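Local coordinates for beta-glucuronidase (PDB 6XXW), which probably hydrolyses beta-D-glucuronides, as a family 2 glycoside hydrolase with an N-terminal sugar-binding domain ahead of its TIM barrel, at residues Y75-F80 / I136-V141; D34-W39 / P53-F58; Y105-L110 / F128-Q133. One frame throughout, in Å; residues are numbered along the deposited sequence.

Contact 1 of 3, residues Y75-F80 / I136-V141; sequences YYKKSF and IIEIMV
Tyr76 and Lys78 pair with Ile139 and Ile137 in a regular antiparallel ladder, which joins the neighbouring strands 73-81 and 134-142 in the beta-sandwich, jelly-roll-like sugar-binding domain of this family 2 enzyme. The segment axes run at 167° to each other, and four backbone hydrogen bonds hold them together. The straightest runs from Tyr76 N to Ile139 O (2.8 Å), and Ile137 N donates to Lys78 O at 2.9 Å.

Residues alternate between two faces. On the buried one, Phe80 CE1 reaches Ile137 CB at 3.7 Å, the two side chains crossing at about a right angle and the ring turning its edge to Ile137 N. Its CG sits between the backbone N and the carbonyl carbon (chi1 65°), which brings the ring edge up to Ile137. Trp39 packs on Tyr76, Ile137 and Ile139 and so extends this layer, while the extended chain of Lys78 runs on to Leu35, where its ammonium donates to Leu35 O.

The other face is more polar. Tyr75 CE2 lies 3.4 Å from Met140 CG, and the Tyr75 ring makes a cation-pi contact with Arg42. Lys77 and Glu138 lie side by side through their CG methylenes (4.0 Å), yet Lys77 NZ stays 5.6 Å from Glu138 OE1. Ser79 OG, touched by Ile136 CD1, is hydrogen-bonded to Glu134.

The backbone thus supplies the directional bonding, largely apolar packing lines the face of Tyr76, Ile137 and Ile139, and the opposite charges on the other probably add only a modest attraction.

Contact 2 of 3, residues D34-W39 / P53-F58; sequences DLSGVW and PVPASF
Val54 lies over one face of the Trp39 indole within the beta hairpin formed by strands 32-43 and 50-54 of the sugar-binding domain. The side chains cross obliquely: Val54 CG2 stands 3.7 Å from the centroid of the five-membered ring, 17° off its normal, a CH-pi contact, while Val54 CB rests 3.5 Å from Trp39 CD1. Trp39 CG lies beside the backbone N (chi1 -69°), and the further turn at chi2 brings Trp39 NE1 2.9 Å from Leu35 O, to which it donates, tilted from the carbonyl plane. Tyr76 and Lys78 also pack on this indole. Were Trp39 replaced by an alanine, Val54 would probably lose the ring face it rests on and Leu35 O its indole donor.

Beside this pair the backbones of Gly37 and Val54 exchange two hydrogen bonds. Gly37 adopts a conformation in which a CB would press on the preceding carbonyl oxygen. Gln319 and Ile323 of a neighbouring subunit pack on Val38 and Pro53. Past Val54 a cis peptide leads into Pro55, whose CD lies near Ser36. The Asp34 carboxylate forms an Asx turn: OD1 accepts Ser36 N from above its plane and, through its syn lone pair, Ser36 OG at 2.6 Å.

Contact 3 of 3, residues Y105-L110 / F128-Q133; sequences YVNGNL and FVNYGQ
Asn107 and Phe128 are joined by the one hydrogen bond between the hairpin turn at 105-110 and the loop 128-133 that leads into strand 134-142, at the surface of the sugar-binding domain. Asn107 ND2 donates to Phe128 O at 2.9 Å with an N-H...O angle of 160°; the acceptor lies in the amide plane, although the donor is tilted 17° from the carbonyl plane. The same ND2 also bonds to Asn135 OD1, and Asn107 OD1 accepts from Ile136 N, so both ends of this amide are engaged. Asn130 brings its amide in from the opposite direction, but the two ND2 atoms, 3.5 Å apart, are both donors, and Asn130 ND2 is instead bonded to Glu134 O.

Within the hairpin, a type I' turn from Val106 to Asn109, Val106 O accepts both Asn109 N and Asn109 ND2. The second bond, 3.1 Å long and in the amide plane of Asn109, fixes the rotation of that amide.

Van der Waals packing completes the contact: Asn109 CB lies 3.4 Å from Phe128 CD1, with amide and ring planes 30° apart. Val106 CG1 approaches Phe128 CB at 4.0 Å, the side chains at about a right angle, and also touches Val129 CG1.

The Asn107 amide thereby satisfies Phe128 O, and that of Asn109 braces its own turn, while the methylene of Asn109 and the CG1 methyl of Val106 offer Phe128 an apolar seat.

Overall arrangement
From the N terminus, contact 2 closes first, turning strand 32-43 back on strand 50-54. Contact 1 opens only afterwards, in series with it, and its long loop returns at strand 134-142. Contact 3 is nested inside that loop, closing a shorter one between the turn after strand 101-106 and the approach to strand 134-142. All three reach one antiparallel sheet of the sugar-binding domain, contact 3 by way of a loop. Strand 73-81 borders strand 32-43, so contacts 1 and 2 touch, with centres about 10 Å apart; strand 134-142 borders strand 101-106, which brings contact 3 against contact 1. Contacts 2 and 3 do not meet: their nearest atoms are about 8 Å apart.

Contact 1 of 3, residues Y75-F80 / I136-V141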
loop_
_atom_site.group_PDB
_atom_site.type_symbol
_atom_site.label_atom_id
_atom_site.label_comp_id
_atom_site.label_asym_id
_atom_site.label_seq_id
_atom_site.Cartn_x
_atom_site.Cartn_y
_atom_site.Cartn_z
ATOM N N TYR A 75 32.214 -5.109 -18.410
ATOM C CA TYR A 75 33.442 -5.856 -18.150
ATOM C C TYR A 75 33.581 -6.070 -16.654
ATOM O O TYR A 75 33.548 -5.108 -15.885
ATOM C CB TYR A 75 34.668 -5.115 -18.705
ATOM C CG TYR A 75 34.537 -4.840 -20.180
ATOM C CD1 TYR A 75 33.804 -3.747 -20.642
ATOM C CD2 TYR A 75 35.109 -5.690 -21.115
ATOM C CE1 TYR A 75 33.650 -3.505 -22.002
ATOM C CE2 TYR A 75 34.970 -5.447 -22.482
ATOM C CZ TYR A 75 34.238 -4.357 -22.911
ATOM O OH TYR A 75 34.099 -4.118 -24.261
ATOM N N TYR A 76 33.723 -7.329 -16.253
ATOM C CA TYR A 76 33.973 -7.723 -14.872
ATOM C C TYR A 76 35.434 -8.125 -14.727
ATOM O O TYR A 76 36.016 -8.690 -15.652
ATOM C CB TYR A 76 33.093 -8.905 -14.485
ATOM C CG TYR A 76 31.616 -8.616 -14.338
ATOM C CD1 TYR A 76 30.794 -8.497 -15.450
ATOM C CD2 TYR A 76 31.039 -8.513 -13.072
ATOM C CE1 TYR A 76 29.416 -8.261 -15.309
ATOM C CE2 TYR A 76 29.667 -8.272 -12.918
ATOM C CZ TYR A 76 28.867 -8.153 -14.038
ATOM O OH TYR A 76 27.520 -7.927 -13.877
ATOM N N LYS A 77 36.029 -7.837 -13.563
ATOM C CA LYS A 77 37.440 -8.134 -13.326
ATOM C C LYS A 77 37.656 -8.577 -11.887
ATOM O O LYS A 77 37.074 -7.997 -10.964
ATOM C CB LYS A 77 38.327 -6.909 -13.601
ATOM C CG LYS A 77 39.815 -7.145 -13.330
ATOM C CD LYS A 77 40.666 -5.998 -13.849
ATOM C CE LYS A 77 41.605 -5.480 -12.785
ATOM N NZ LYS A 77 42.263 -4.205 -13.198
ATOM N N LYS A 78 38.528 -9.573 -11.695
ATOM C CA LYS A 78 38.824 -10.077 -10.360
ATOM C C LYS A 78 40.180 -10.769 -10.360
ATOM O O LYS A 78 40.557 -11.424 -11.334
ATOM C CB LYS A 78 37.755 -11.065 -9.865
ATOM C CG LYS A 78 37.842 -11.362 -8.373
ATOM C CD LYS A 78 36.644 -12.135 -7.863
ATOM C CE LYS A 78 36.475 -11.926 -6.366
ATOM N NZ LYS A 78 35.799 -13.084 -5.723
ATOM N N SER A 79 40.884 -10.644 -9.240
ATOM C CA SER A 79 42.138 -11.354 -9.016
ATOM C C SER A 79 41.878 -12.677 -8.314
ATOM O O SER A 79 40.987 -12.787 -7.464
ATOM C CB SER A 79 43.096 -10.525 -8.151
ATOM O OG SER A 79 43.505 -9.345 -8.808
ATOM N N PHE A 80 42.687 -13.675 -8.651
ATOM C CA PHE A 80 42.619 -14.951 -7.960
ATOM C C PHE A 80 43.999 -15.589 -7.987
ATOM O O PHE A 80 44.830 -15.287 -8.843
ATOM C CB PHE A 80 41.559 -15.879 -8.568
ATOM C CG PHE A 80 41.855 -16.318 -9.975
ATOM C CD1 PHE A 80 41.554 -15.491 -11.056
ATOM C CD2 PHE A 80 42.410 -17.565 -10.224
ATOM C CE1 PHE A 80 41.816 -15.890 -12.353
ATOM C CE2 PHE A 80 42.689 -17.972 -11.523
ATOM C CZ PHE A 80 42.381 -17.135 -12.594
ATOM N N ILE A 136 44.451 -12.781 -13.154
ATOM C CA ILE A 136 43.359 -11.845 -13.416
ATOM C C ILE A 136 42.365 -12.527 -14.349
ATOM O O ILE A 136 42.740 -12.980 -15.436
ATOM C CB ILE A 136 43.864 -10.532 -14.040
ATOM C CG1 ILE A 136 44.922 -9.876 -13.148
ATOM C CG2 ILE A 136 42.702 -9.592 -14.353
ATOM C CD1 ILE A 136 44.442 -9.568 -11.765
ATOM N N ILE A 137 41.104 -12.602 -13.930
ATOM C CA ILE A 137 40.028 -13.019 -14.816
ATOM C C ILE A 137 39.230 -11.788 -15.217
ATOM O O ILE A 137 38.939 -10.912 -14.385
ATOM C CB ILE A 137 39.120 -14.081 -14.175
ATOM C CG1 ILE A 137 37.924 -14.340 -15.105
ATOM C CG2 ILE A 137 38.674 -13.639 -12.782
ATOM C CD1 ILE A 137 37.130 -15.571 -14.762
ATOM N N GLU A 138 38.903 -11.698 -16.496
ATOM C CA GLU A 138 38.008 -10.655 -16.971
ATOM C C GLU A 138 36.917 -11.300 -17.806
ATOM O O GLU A 138 37.186 -12.195 -18.611
ATOM C CB GLU A 138 38.767 -9.597 -17.777
ATOM C CG GLU A 138 39.769 -8.821 -16.927
ATOM C CD GLU A 138 40.630 -7.892 -17.744
ATOM O OE1 GLU A 138 40.316 -6.679 -17.775
ATOM O OE2 GLU A 138 41.611 -8.377 -18.357
ATOM N N ILE A 139 35.680 -10.865 -17.589
ATOM C CA ILE A 139 34.534 -11.412 -18.297
ATOM C C ILE A 139 33.797 -10.252 -18.946
ATOM O O ILE A 139 33.373 -9.318 -18.257
ATOM C CB ILE A 139 33.603 -12.219 -17.375
ATOM C CG1 ILE A 139 34.367 -13.424 -16.810
ATOM C CG2 ILE A 139 32.334 -12.661 -18.150
ATOM C CD1 ILE A 139 33.659 -14.192 -15.702
ATOM N N MET A 140 33.688 -10.289 -20.270
ATOM C CA MET A 140 32.877 -9.335 -21.001
ATOM C C MET A 140 31.490 -9.935 -21.179
ATOM O O MET A 140 31.351 -11.117 -21.504
ATOM C CB MET A 140 33.511 -9.012 -22.361
ATOM C CG MET A 140 32.816 -7.929 -23.176
ATOM S SD MET A 140 31.245 -8.451 -23.954
ATOM C CE MET A 140 31.792 -9.736 -25.085
ATOM N N VAL A 141 30.466 -9.117 -20.962
ATOM C CA VAL A 141 29.079 -9.530 -21.151
ATOM C C VAL A 141 28.397 -8.468 -22.001
ATOM O O VAL A 141 28.525 -7.277 -21.720
ATOM C CB VAL A 141 28.335 -9.701 -19.809
ATOM C CG1 VAL A 141 26.902 -10.154 -20.057
ATOM C CG2 VAL A 141 29.081 -10.691 -18.881
#

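Contact 2 of 3, residues D34-W39 / P53-F58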
loop_
_atom_site.group_PDB
_atom_site.type_symbol
_atom_site.label_atom_id
_atom_site.label_comp_id
_atom_site.label_asym_id
_atom_site.label_seq_id
_atom_site.Cartn_x
_atom_site.Cartn_y
_atom_site.Cartn_z
ATOM N N ASP A 34 35.121 -21.083 -5.466
ATOM C CA ASP A 34 34.032 -20.214 -5.907
ATOM C C ASP A 34 34.545 -18.780 -5.997
ATOM O O ASP A 34 35.045 -18.237 -5.007
ATOM C CB ASP A 34 32.858 -20.342 -4.934
ATOM C CG ASP A 34 31.705 -19.405 -5.258
ATOM O OD1 ASP A 34 31.594 -18.947 -6.410
ATOM O OD2 ASP A 34 30.903 -19.132 -4.340
ATOM N N LEU A 35 34.445 -18.174 -7.183
ATOM C CA LEU A 35 34.910 -16.804 -7.387
ATOM C C LEU A 35 33.811 -15.770 -7.178
ATOM O O LEU A 35 34.052 -14.578 -7.397
ATOM C CB LEU A 35 35.507 -16.643 -8.789
ATOM C CG LEU A 35 36.765 -17.446 -9.124
ATOM C CD1 LEU A 35 37.379 -16.937 -10.423
ATOM C CD2 LEU A 35 37.771 -17.370 -7.992
ATOM N N SER A 36 32.621 -16.197 -6.766
ATOM C CA SER A 36 31.563 -15.260 -6.424
ATOM C C SER A 36 32.025 -14.335 -5.312
ATOM O O SER A 36 32.894 -14.682 -4.506
ATOM C CB SER A 36 30.305 -16.010 -5.988
ATOM O OG SER A 36 29.983 -17.010 -6.924
ATOM N N GLY A 37 31.444 -13.144 -5.276
ATOM C CA GLY A 37 31.809 -12.152 -4.287
ATOM C C GLY A 37 31.789 -10.780 -4.919
ATOM O O GLY A 37 30.967 -10.534 -5.806
ATOM N N VAL A 38 32.702 -9.897 -4.534
ATOM C CA VAL A 38 32.730 -8.531 -5.052
ATOM C C VAL A 38 33.760 -8.455 -6.171
ATOM O O VAL A 38 34.944 -8.734 -5.952
ATOM C CB VAL A 38 33.057 -7.521 -3.941
ATOM C CG1 VAL A 38 33.099 -6.107 -4.501
ATOM C CG2 VAL A 38 32.051 -7.622 -2.814
ATOM N N TRP A 39 33.326 -8.043 -7.361
ATOM C CA TRP A 39 34.216 -7.883 -8.503
ATOM C C TRP A 39 34.334 -6.411 -8.870
ATOM O O TRP A 39 33.520 -5.584 -8.466
ATOM C CB TRP A 39 33.699 -8.641 -9.726
ATOM C CG TRP A 39 33.715 -10.146 -9.669
ATOM C CD1 TRP A 39 33.246 -10.948 -8.669
ATOM C CD2 TRP A 39 34.192 -11.016 -10.693
ATOM N NE1 TRP A 39 33.403 -12.273 -9.012
ATOM C CE2 TRP A 39 33.988 -12.339 -10.250
ATOM C CE3 TRP A 39 34.766 -10.804 -11.950
ATOM C CZ2 TRP A 39 34.342 -13.447 -11.023
ATOM C CZ3 TRP A 39 35.123 -11.900 -12.714
ATOM C CH2 TRP A 39 34.921 -13.206 -12.243
ATOM N N PRO A 53 28.568 -6.950 -7.190
ATOM C CA PRO A 53 28.474 -8.333 -6.707
ATOM C C PRO A 53 28.279 -9.322 -7.852
ATOM O O PRO A 53 27.670 -9.015 -8.878
ATOM C CB PRO A 53 27.247 -8.303 -5.781
ATOM C CG PRO A 53 26.355 -7.249 -6.414
ATOM C CD PRO A 53 27.334 -6.181 -6.925
ATOM N N VAL A 54 28.821 -10.522 -7.661
ATOM C CA VAL A 54 28.653 -11.638 -8.585
ATOM C C VAL A 54 28.305 -12.869 -7.757
ATOM O O VAL A 54 29.037 -13.198 -6.813
ATOM C CB VAL A 54 29.928 -11.862 -9.426
ATOM C CG1 VAL A 54 29.839 -13.172 -10.226
ATOM C CG2 VAL A 54 30.162 -10.682 -10.362
ATOM N N PRO A 55 27.229 -13.601 -8.072
ATOM C CA PRO A 55 26.318 -13.396 -9.193
ATOM C C PRO A 55 25.201 -12.392 -8.884
ATOM O O PRO A 55 24.711 -12.324 -7.754
ATOM C CB PRO A 55 25.734 -14.795 -9.409
ATOM C CG PRO A 55 25.638 -15.338 -8.020
ATOM C CD PRO A 55 26.839 -14.783 -7.272
ATOM N N ALA A 56 24.810 -11.639 -9.905
ATOM C CA ALA A 56 23.756 -10.632 -9.819
ATOM C C ALA A 56 23.562 -9.991 -11.184
ATOM O O ALA A 56 24.495 -9.936 -11.988
ATOM C CB ALA A 56 24.100 -9.539 -8.809
ATOM N N SER A 57 22.374 -9.478 -11.448
ATOM C CA SER A 57 22.214 -8.571 -12.569
ATOM C C SER A 57 22.797 -7.236 -12.132
ATOM O O SER A 57 22.702 -6.880 -10.962
ATOM C CB SER A 57 20.724 -8.408 -12.894
ATOM O OG SER A 57 20.145 -9.634 -13.298
ATOM N N PHE A 58 23.400 -6.483 -13.062
ATOM C CA PHE A 58 23.970 -5.202 -12.638
ATOM C C PHE A 58 22.957 -4.060 -12.612
ATOM O O PHE A 58 23.281 -2.985 -12.094
ATOM C CB PHE A 58 25.177 -4.808 -13.521
ATOM C CG PHE A 58 24.855 -4.611 -14.990
ATOM C CD1 PHE A 58 24.180 -3.482 -15.432
ATOM C CD2 PHE A 58 25.252 -5.552 -15.935
ATOM C CE1 PHE A 58 23.884 -3.304 -16.804
ATOM C CE2 PHE A 58 24.967 -5.378 -17.307
ATOM C CZ PHE A 58 24.285 -4.246 -17.731
#

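Contact 3 of 3, residues Y105-L110 / F128-Q133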
loop_
_atom_site.group_PDB
_atom_site.type_symbol
_atom_site.label_atom_id
_atom_site.label_comp_id
_atom_site.label_asym_id
_atom_site.label_seq_id
_atom_site.Cartn_x
_atom_site.Cartn_y
_atom_site.Cartn_z
ATOM N N TYR A 105 38.416 -13.963 -20.318
ATOM C CA TYR A 105 39.855 -13.780 -20.464
ATOM C C TYR A 105 40.565 -14.156 -19.176
ATOM O O TYR A 105 40.197 -13.679 -18.099
ATOM C CB TYR A 105 40.208 -12.336 -20.819
ATOM C CG TYR A 105 39.595 -11.849 -22.104
ATOM C CD1 TYR A 105 38.260 -11.453 -22.153
ATOM C CD2 TYR A 105 40.355 -11.759 -23.269
ATOM C CE1 TYR A 105 37.692 -10.995 -23.339
ATOM C CE2 TYR A 105 39.794 -11.310 -24.452
ATOM C CZ TYR A 105 38.468 -10.926 -24.480
ATOM O OH TYR A 105 37.899 -10.474 -25.644
ATOM N N VAL A 106 41.610 -14.968 -19.294
ATOM C CA VAL A 106 42.476 -15.317 -18.170
ATOM C C VAL A 106 43.836 -14.695 -18.453
ATOM O O VAL A 106 44.509 -15.077 -19.421
ATOM C CB VAL A 106 42.577 -16.836 -17.983
ATOM C CG1 VAL A 106 43.616 -17.176 -16.927
ATOM C CG2 VAL A 106 41.199 -17.416 -17.612
ATOM N N ASN A 107 44.235 -13.727 -17.621
ATOM C CA ASN A 107 45.477 -12.966 -17.827
ATOM C C ASN A 107 45.563 -12.408 -19.247
ATOM O O ASN A 107 46.615 -12.445 -19.893
ATOM C CB ASN A 107 46.699 -13.820 -17.492
ATOM C CG ASN A 107 46.704 -14.257 -16.043
ATOM O OD1 ASN A 107 46.454 -13.451 -15.158
ATOM N ND2 ASN A 107 46.949 -15.536 -15.801
ATOM N N GLY A 108 44.440 -11.884 -19.739
ATOM C CA GLY A 108 44.374 -11.310 -21.067
ATOM C C GLY A 108 44.146 -12.294 -22.195
ATOM O O GLY A 108 43.955 -11.861 -23.338
ATOM N N ASN A 109 44.159 -13.596 -21.919
ATOM C CA ASN A 109 43.978 -14.625 -22.934
ATOM C C ASN A 109 42.514 -15.036 -23.029
ATOM O O ASN A 109 41.922 -15.439 -22.027
ATOM C CB ASN A 109 44.821 -15.845 -22.595
ATOM C CG ASN A 109 46.297 -15.543 -22.569
ATOM O OD1 ASN A 109 46.941 -15.534 -23.612
ATOM N ND2 ASN A 109 46.844 -15.280 -21.373
ATOM N N LEU A 110 41.951 -14.986 -24.239
ATOM C CA LEU A 110 40.581 -15.448 -24.461
ATOM C C LEU A 110 40.521 -16.968 -24.340
ATOM O O LEU A 110 41.113 -17.684 -25.153
ATOM C CB LEU A 110 40.096 -15.000 -25.834
ATOM C CG LEU A 110 38.760 -15.631 -26.216
ATOM C CD1 LEU A 110 37.629 -14.930 -25.456
ATOM C CD2 LEU A 110 38.553 -15.580 -27.727
ATOM N N PHE A 128 47.102 -21.003 -19.229
ATOM C CA PHE A 128 47.164 -19.553 -19.120
ATOM C C PHE A 128 47.382 -19.030 -17.709
ATOM O O PHE A 128 47.458 -17.807 -17.537
ATOM C CB PHE A 128 45.878 -18.927 -19.678
ATOM C CG PHE A 128 45.491 -19.444 -21.036
ATOM C CD1 PHE A 128 46.140 -18.990 -22.170
ATOM C CD2 PHE A 128 44.479 -20.378 -21.176
ATOM C CE1 PHE A 128 45.780 -19.457 -23.439
ATOM C CE2 PHE A 128 44.116 -20.850 -22.435
ATOM C CZ PHE A 128 44.770 -20.385 -23.564
ATOM N N VAL A 129 47.488 -19.901 -16.698
ATOM C CA VAL A 129 47.551 -19.454 -15.310
ATOM C C VAL A 129 49.000 -19.307 -14.867
ATOM O O VAL A 129 49.914 -19.955 -15.389
ATOM C CB VAL A 129 46.788 -20.412 -14.368
ATOM C CG1 VAL A 129 45.283 -20.360 -14.639
ATOM C CG2 VAL A 129 47.314 -21.818 -14.497
ATOM N N ASN A 130 49.197 -18.433 -13.878
ATOM C CA ASN A 130 50.458 -18.285 -13.165
ATOM C C ASN A 130 50.333 -19.079 -11.870
ATOM O O ASN A 130 49.547 -18.718 -10.988
ATOM C CB ASN A 130 50.744 -16.812 -12.885
ATOM C CG ASN A 130 50.609 -15.950 -14.119
ATOM O OD1 ASN A 130 51.181 -16.264 -15.160
ATOM N ND2 ASN A 130 49.858 -14.853 -14.013
ATOM N N TYR A 131 51.100 -20.157 -11.758
ATOM C CA TYR A 131 50.990 -21.040 -10.606
ATOM C C TYR A 131 51.648 -20.426 -9.372
ATOM O O TYR A 131 52.762 -19.899 -9.433
ATOM C CB TYR A 131 51.621 -22.391 -10.921
ATOM C CG TYR A 131 50.810 -23.190 -11.915
ATOM C CD1 TYR A 131 49.750 -23.985 -11.495
ATOM C CD2 TYR A 131 51.092 -23.134 -13.275
ATOM C CE1 TYR A 131 49.006 -24.720 -12.396
ATOM C CE2 TYR A 131 50.347 -23.854 -14.189
ATOM C CZ TYR A 131 49.304 -24.644 -13.743
ATOM O OH TYR A 131 48.565 -25.369 -14.648
ATOM N N GLY A 132 50.944 -20.509 -8.242
ATOM C CA GLY A 132 51.418 -19.920 -7.006
ATOM C C GLY A 132 51.473 -18.414 -7.006
ATOM O O GLY A 132 52.173 -17.827 -6.176
ATOM N N GLN A 133 50.742 -17.762 -7.909
ATOM C CA GLN A 133 50.838 -16.325 -8.094
ATOM C C GLN A 133 49.458 -15.752 -8.388
ATOM O O GLN A 133 48.483 -16.482 -8.585
ATOM C CB GLN A 133 51.797 -15.972 -9.230
ATOM C CG GLN A 133 53.227 -16.436 -9.028
ATOM C CD GLN A 133 54.022 -16.376 -10.311
ATOM O OE1 GLN A 133 54.132 -17.367 -11.043
ATOM N NE2 GLN A 133 54.569 -15.206 -10.606
#